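Local coordinates for protein purine nucleoside phosphorylase (Thermus thermophilus, PDB 1ODK) that probably catalyses the reversible phosphorolysis of purine nucleosides, releasing the free base and a pentose 1-phosphate, as a hexameric enzyme, at residues B[113-119]-B[183-188]; B[3-9]-B[76-80]. All coordinates share one frame; numbering follows the deposited sequence.

Contact 1 (B[113-119]-B[183-188]); sequences DGTTRQY and SALFLL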
loop_
_atom_site.group_PDB
_atom_site.type_symbol
_atom_site.label_atom_id
_atom_site.label_comp_id
_atom_site.label_asym_id
_atom_site.label_seq_id
_atom_site.Cartn_x
_atom_site.Cartn_y
_atom_site.Cartn_z
ATOM N N ASP B 113 -7.730 -9.036 -7.628
ATOM C CA ASP B 113 -9.084 -8.759 -7.151
ATOM C C ASP B 113 -9.157 -8.330 -5.682
ATOM O O ASP B 113 -8.291 -8.673 -4.875
ATOM C CB ASP B 113 -9.944 -10.007 -7.336
ATOM C CG ASP B 113 -9.567 -11.106 -6.371
ATOM O OD1 ASP B 113 -10.429 -11.489 -5.555
ATOM O OD2 ASP B 113 -8.408 -11.577 -6.422
ATOM N N GLY B 114 -10.218 -7.605 -5.337
ATOM C CA GLY B 114 -10.383 -7.137 -3.970
ATOM C C GLY B 114 -11.004 -8.131 -3.002
ATOM O O GLY B 114 -10.960 -7.929 -1.790
ATOM N N THR B 115 -11.599 -9.200 -3.520
ATOM C CA THR B 115 -12.203 -10.192 -2.643
ATOM C C THR B 115 -11.117 -10.964 -1.901
ATOM O O THR B 115 -11.189 -11.128 -0.685
ATOM C CB THR B 115 -13.099 -11.179 -3.433
ATOM O OG1 THR B 115 -14.142 -10.448 -4.086
ATOM C CG2 THR B 115 -13.732 -12.204 -2.492
ATOM N N THR B 116 -10.105 -11.442 -2.617
ATOM C CA THR B 116 -9.038 -12.165 -1.937
ATOM C C THR B 116 -8.345 -11.184 -0.993
ATOM O O THR B 116 -7.984 -11.534 0.134
ATOM C CB THR B 116 -8.007 -12.737 -2.928
ATOM O OG1 THR B 116 -7.436 -11.670 -3.693
ATOM C CG2 THR B 116 -8.674 -13.740 -3.872
ATOM N N ARG B 117 -8.184 -9.947 -1.460
ATOM C CA ARG B 117 -7.539 -8.903 -0.668
ATOM C C ARG B 117 -8.251 -8.689 0.665
ATOM O O ARG B 117 -7.606 -8.556 1.706
ATOM C CB ARG B 117 -7.509 -7.582 -1.445
ATOM C CG ARG B 117 -6.789 -6.450 -0.713
ATOM C CD ARG B 117 -6.952 -5.137 -1.456
ATOM N NE ARG B 117 -6.430 -4.009 -0.692
ATOM C CZ ARG B 117 -5.139 -3.789 -0.478
ATOM N NH1 ARG B 117 -4.233 -4.620 -0.977
ATOM N NH2 ARG B 117 -4.755 -2.743 0.239
ATOM N N GLN B 118 -9.580 -8.658 0.636
ATOM C CA GLN B 118 -10.345 -8.467 1.866
ATOM C C GLN B 118 -10.163 -9.653 2.811
ATOM O O GLN B 118 -9.914 -9.465 4.002
ATOM C CB GLN B 118 -11.834 -8.270 1.552
ATOM C CG GLN B 118 -12.627 -7.694 2.715
ATOM C CD GLN B 118 -14.086 -7.457 2.374
ATOM O OE1 GLN B 118 -14.420 -7.050 1.259
ATOM N NE2 GLN B 118 -14.966 -7.695 3.343
ATOM N N TYR B 119 -10.287 -10.872 2.288
ATOM C CA TYR B 119 -10.113 -12.070 3.110
ATOM C C TYR B 119 -8.707 -12.114 3.717
ATOM O O TYR B 119 -8.529 -12.509 4.871
ATOM C CB TYR B 119 -10.315 -13.343 2.276
ATOM C CG TYR B 119 -11.752 -13.780 2.085
ATOM C CD1 TYR B 119 -12.355 -13.749 0.822
ATOM C CD2 TYR B 119 -12.489 -14.292 3.154
ATOM C CE1 TYR B 119 -13.657 -14.229 0.633
ATOM C CE2 TYR B 119 -13.788 -14.773 2.976
ATOM C CZ TYR B 119 -14.362 -14.744 1.717
ATOM O OH TYR B 119 -15.621 -15.269 1.541
ATOM N N SER B 183 -8.840 -16.752 -8.464
ATOM C CA SER B 183 -8.138 -16.416 -7.229
ATOM C C SER B 183 -8.960 -16.683 -5.959
ATOM O O SER B 183 -8.467 -17.314 -5.019
ATOM C CB SER B 183 -7.695 -14.949 -7.264
ATOM O OG SER B 183 -8.819 -14.092 -7.300
ATOM N N ALA B 184 -10.209 -16.224 -5.933
ATOM C CA ALA B 184 -11.065 -16.412 -4.756
ATOM C C ALA B 184 -11.398 -17.879 -4.502
ATOM O O ALA B 184 -11.423 -18.335 -3.358
ATOM C CB ALA B 184 -12.364 -15.596 -4.905
ATOM N N LEU B 185 -11.668 -18.616 -5.572
ATOM C CA LEU B 185 -11.982 -20.033 -5.437
ATOM C C LEU B 185 -10.789 -20.755 -4.809
ATOM O O LEU B 185 -10.944 -21.526 -3.860
ATOM C CB LEU B 185 -12.279 -20.636 -6.810
ATOM C CG LEU B 185 -12.479 -22.151 -6.889
ATOM C CD1 LEU B 185 -13.743 -22.561 -6.134
ATOM C CD2 LEU B 185 -12.565 -22.555 -8.360
ATOM N N PHE B 186 -9.601 -20.489 -5.342
ATOM C CA PHE B 186 -8.380 -21.122 -4.848
ATOM C C PHE B 186 -8.149 -20.790 -3.377
ATOM O O PHE B 186 -7.859 -21.677 -2.574
ATOM C CB PHE B 186 -7.175 -20.677 -5.693
ATOM C CG PHE B 186 -7.173 -21.229 -7.102
ATOM C CD1 PHE B 186 -6.272 -20.749 -8.048
ATOM C CD2 PHE B 186 -8.064 -22.236 -7.478
ATOM C CE1 PHE B 186 -6.256 -21.259 -9.351
ATOM C CE2 PHE B 186 -8.059 -22.753 -8.772
ATOM C CZ PHE B 186 -7.153 -22.262 -9.711
ATOM N N LEU B 187 -8.278 -19.512 -3.029
ATOM C CA LEU B 187 -8.097 -19.075 -1.649
ATOM C C LEU B 187 -9.089 -19.781 -0.732
ATOM O O LEU B 187 -8.712 -20.338 0.303
ATOM C CB LEU B 187 -8.295 -17.557 -1.536
ATOM C CG LEU B 187 -8.262 -16.994 -0.110
ATOM C CD1 LEU B 187 -6.895 -17.258 0.498
ATOM C CD2 LEU B 187 -8.569 -15.497 -0.121
ATOM N N LEU B 188 -10.363 -19.755 -1.110
ATOM C CA LEU B 188 -11.390 -20.388 -0.293
ATOM C C LEU B 188 -11.188 -21.893 -0.187
ATOM O O LEU B 188 -11.553 -22.501 0.820
ATOM C CB LEU B 188 -12.782 -20.068 -0.849
ATOM C CG LEU B 188 -13.199 -18.613 -0.591
ATOM C CD1 LEU B 188 -14.520 -18.312 -1.284
ATOM C CD2 LEU B 188 -13.315 -18.372 0.917
#
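The Tyr119 ring carries Leu188 CD2 on one face, 3.8 Å above the ring plane and displaced toward the hydroxyl end, a CH-pi contact. Leu187 CD2 comes to the ring obliquely and packs closest on its stem, 3.7 Å from Tyr119 CB. Beyond the ring, Tyr119 OH is hydrogen-bonded to Glu75 of helix 67-79.

The other flat group, the Asp113 carboxylate, is gripped at OD2 from opposite faces: Ser183 OG donates across the contact at 2.7 Å to OD2, and Thr116 OG1 donates to the same oxygen at 2.9 Å. Asp113 OD1 accepts from Thr116 N at 3.0 Å (N-H...O 162°) and is also bonded to Thr67 OG1. Together these bonds satisfy a buried carboxylate and restrain its rotation. With Thr116 OG1 held between its backbone N and carbonyl carbon (chi1 59°), Thr116 CG2 is directed at the neighbouring helix, 3.4 Å from Ser183 OG.

The two backbones come nearest at Thr116 and Ala184, whose CA atoms are 5.5 Å apart. The axes of helices 114-119 and 183-188 come within 9.2 Å, their N-to-C directions 29° apart. This is a near-parallel helix pair on the mixed sheet of the phosphorylase fold, tied at its start by an Asp N-cap whose carboxylate also bonds the second helix.

Contact 2 (B[3-9]-B[76-80]); sequences PIHVRAH and ELVRL
Glu76 grips the N-terminal segment through a His-carboxylate hydrogen bond and a second bond to main chain. His5 ND1 donates to Glu76 OE2 over 2.6 Å with an N-H...O angle of 158°; the acceptor lies near the ring plane, and the carboxylate is met on its syn side, slightly out of plane. Val6 N donates to Glu76 OE1 over 2.7 Å, nearly straight at 177° and close to the line of the C-O bond. Between these two, His5 N makes only weak bonds to both oxygens, the one to Glu76 OE2 being 3.2 Å long. The extended Glu76 chain (chi2 178°) carries the carboxylate out from helix 67-79 to where consecutive amides of the irregular segment converge on it.

Tyr160 of a neighbouring subunit also hydrogen-bonds Glu76 OE2, and Phe159 of that subunit meets the His5 ring edge-to-face. Glu76 thus holds a histidine at a subunit interface. This is consistent with hexameric purine nucleoside phosphorylases, in which a histidine near the N-terminus reaches the active site of the adjacent subunit.

Carbon packing extends the join along the end of the helix. Pro3 CB is in van der Waals contact with the carboxylate, 3.5 Å from Glu76 OE1. Leu80 packs its two methyls against the segment in apolar contacts: CD1 reaches Val6 CG1 at 4.0 Å and Ala8 CB at 4.1 Å, while CD2, the other branch, lies 3.9 Å from Pro3 CG. The same methyl also touches polar backbone, Leu80 CD2 lying 3.7 Å from Ala8 O.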
loop_
_atom_site.group_PDB
_atom_site.type_symbol
_atom_site.label_atom_id
_atom_site.label_comp_id
_atom_site.label_asym_id
_atom_site.label_seq_id
_atom_site.Cartn_x
_atom_site.Cartn_y
_atom_site.Cartn_z
ATOM N N PRO B 3 -28.964 -21.399 2.822
ATOM C CA PRO B 3 -28.078 -20.276 2.494
ATOM C C PRO B 3 -28.847 -19.089 1.922
ATOM O O PRO B 3 -29.909 -19.246 1.319
ATOM C CB PRO B 3 -27.106 -20.889 1.488
ATOM C CG PRO B 3 -26.989 -22.301 1.978
ATOM C CD PRO B 3 -28.432 -22.661 2.274
ATOM N N ILE B 4 -28.292 -17.901 2.114
ATOM C CA ILE B 4 -28.906 -16.665 1.654
ATOM C C ILE B 4 -29.095 -16.558 0.144
ATOM O O ILE B 4 -30.169 -16.195 -0.327
ATOM C CB ILE B 4 -28.079 -15.455 2.138
ATOM C CG1 ILE B 4 -28.088 -15.408 3.670
ATOM C CG2 ILE B 4 -28.625 -14.170 1.539
ATOM C CD1 ILE B 4 -27.152 -14.370 4.265
ATOM N N HIS B 5 -28.061 -16.883 -0.621
ATOM C CA HIS B 5 -28.156 -16.755 -2.068
ATOM C C HIS B 5 -28.495 -18.048 -2.803
ATOM O O HIS B 5 -29.437 -18.084 -3.597
ATOM C CB HIS B 5 -26.863 -16.136 -2.588
ATOM C CG HIS B 5 -26.450 -14.914 -1.828
ATOM N ND1 HIS B 5 -25.941 -14.972 -0.548
ATOM C CD2 HIS B 5 -26.509 -13.599 -2.148
ATOM C CE1 HIS B 5 -25.703 -13.748 -0.112
ATOM N NE2 HIS B 5 -26.039 -12.895 -1.065
ATOM N N VAL B 6 -27.733 -19.104 -2.556
ATOM C CA VAL B 6 -28.018 -20.387 -3.183
ATOM C C VAL B 6 -28.980 -21.064 -2.213
ATOM O O VAL B 6 -28.562 -21.728 -1.264
ATOM C CB VAL B 6 -26.741 -21.240 -3.345
ATOM C CG1 VAL B 6 -27.082 -22.569 -4.016
ATOM C CG2 VAL B 6 -25.708 -20.480 -4.176
ATOM N N ARG B 7 -30.275 -20.875 -2.454
ATOM C CA ARG B 7 -31.313 -21.421 -1.587
ATOM C C ARG B 7 -31.642 -22.887 -1.811
ATOM O O ARG B 7 -32.725 -23.238 -2.275
ATOM C CB ARG B 7 -32.573 -20.562 -1.708
ATOM C CG ARG B 7 -32.325 -19.128 -1.259
ATOM C CD ARG B 7 -33.535 -18.240 -1.410
ATOM N NE ARG B 7 -33.262 -16.906 -0.886
ATOM C CZ ARG B 7 -34.129 -15.898 -0.906
ATOM N NH1 ARG B 7 -35.336 -16.068 -1.427
ATOM N NH2 ARG B 7 -33.786 -14.719 -0.402
ATOM N N ALA B 8 -30.692 -23.742 -1.458
ATOM C CA ALA B 8 -30.853 -25.178 -1.601
ATOM C C ALA B 8 -30.706 -25.816 -0.228
ATOM O O ALA B 8 -30.469 -25.128 0.762
ATOM C CB ALA B 8 -29.792 -25.723 -2.542
ATOM N N HIS B 9 -30.862 -27.133 -0.178
ATOM C CA HIS B 9 -30.707 -27.873 1.065
ATOM C C HIS B 9 -29.517 -28.809 0.883
ATOM O O HIS B 9 -29.323 -29.362 -0.198
ATOM C CB HIS B 9 -31.966 -28.683 1.370
ATOM C CG HIS B 9 -31.863 -29.500 2.621
ATOM N ND1 HIS B 9 -30.962 -30.536 2.760
ATOM C CD2 HIS B 9 -32.531 -29.421 3.795
ATOM C CE1 HIS B 9 -31.082 -31.058 3.967
ATOM N NE2 HIS B 9 -32.026 -30.401 4.616
ATOM N N GLU B 76 -21.217 -20.694 0.249
ATOM C CA GLU B 76 -22.483 -21.366 0.486
ATOM C C GLU B 76 -22.472 -22.816 -0.001
ATOM O O GLU B 76 -23.045 -23.691 0.649
ATOM C CB GLU B 76 -23.619 -20.549 -0.142
ATOM C CG GLU B 76 -23.827 -19.221 0.601
ATOM C CD GLU B 76 -24.912 -18.335 0.007
ATOM O OE1 GLU B 76 -25.659 -18.792 -0.884
ATOM O OE2 GLU B 76 -25.018 -17.169 0.446
ATOM N N LEU B 77 -21.798 -23.077 -1.118
ATOM C CA LEU B 77 -21.703 -24.437 -1.646
ATOM C C LEU B 77 -20.985 -25.357 -0.656
ATOM O O LEU B 77 -21.364 -26.519 -0.491
ATOM C CB LEU B 77 -20.955 -24.454 -2.985
ATOM C CG LEU B 77 -21.750 -24.030 -4.222
ATOM C CD1 LEU B 77 -20.851 -24.095 -5.447
ATOM C CD2 LEU B 77 -22.959 -24.951 -4.402
ATOM N N VAL B 78 -19.949 -24.834 -0.002
ATOM C CA VAL B 78 -19.196 -25.611 0.974
ATOM C C VAL B 78 -20.099 -25.956 2.158
ATOM O O VAL B 78 -20.048 -27.071 2.686
ATOM C CB VAL B 78 -17.952 -24.838 1.474
ATOM C CG1 VAL B 78 -17.341 -25.546 2.682
ATOM C CG2 VAL B 78 -16.923 -24.751 0.358
ATOM N N ARG B 79 -20.929 -25.002 2.565
ATOM C CA ARG B 79 -21.855 -25.236 3.663
ATOM C C ARG B 79 -22.870 -26.297 3.248
ATOM O O ARG B 79 -23.380 -27.038 4.083
ATOM C CB ARG B 79 -22.588 -23.944 4.040
ATOM C CG ARG B 79 -21.754 -22.952 4.838
ATOM C CD ARG B 79 -21.172 -23.608 6.083
ATOM N NE ARG B 79 -21.172 -22.719 7.243
ATOM C CZ ARG B 79 -22.265 -22.367 7.918
ATOM N NH1 ARG B 79 -23.455 -22.829 7.552
ATOM N NH2 ARG B 79 -22.167 -21.564 8.968
ATOM N N LEU B 80 -23.146 -26.369 1.950
ATOM C CA LEU B 80 -24.103 -27.333 1.417
ATOM C C LEU B 80 -23.494 -28.709 1.161
ATOM O O LEU B 80 -24.182 -29.613 0.693
ATOM C CB LEU B 80 -24.733 -26.789 0.127
ATOM C CG LEU B 80 -25.686 -25.604 0.315
ATOM C CD1 LEU B 80 -26.055 -24.990 -1.031
ATOM C CD2 LEU B 80 -26.936 -26.081 1.056
#

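Contacts 1 and 2 do not touch: their centres are 19 Å apart and their nearest atoms about 6 Å. Helix 67-79 connects them. Its Thr67 bonds Asp113 and its Glu75 bonds Tyr119 in contact 1, whereas the next residue, Glu76, belongs to contact 2. The neighbouring subunit supplies a second connection, because its Tyr160 packs on Tyr119 and hydrogen-bonds Glu76. Both contacts border the same subunit interface, where active sites of hexameric relatives are completed; by analogy with those relatives, His5 may face a neighbour's active site, though no ligand contact is established here. Along the chain the contacts follow in series, residues 3-9 and 76-80 pairing before 113-119 and 183-188.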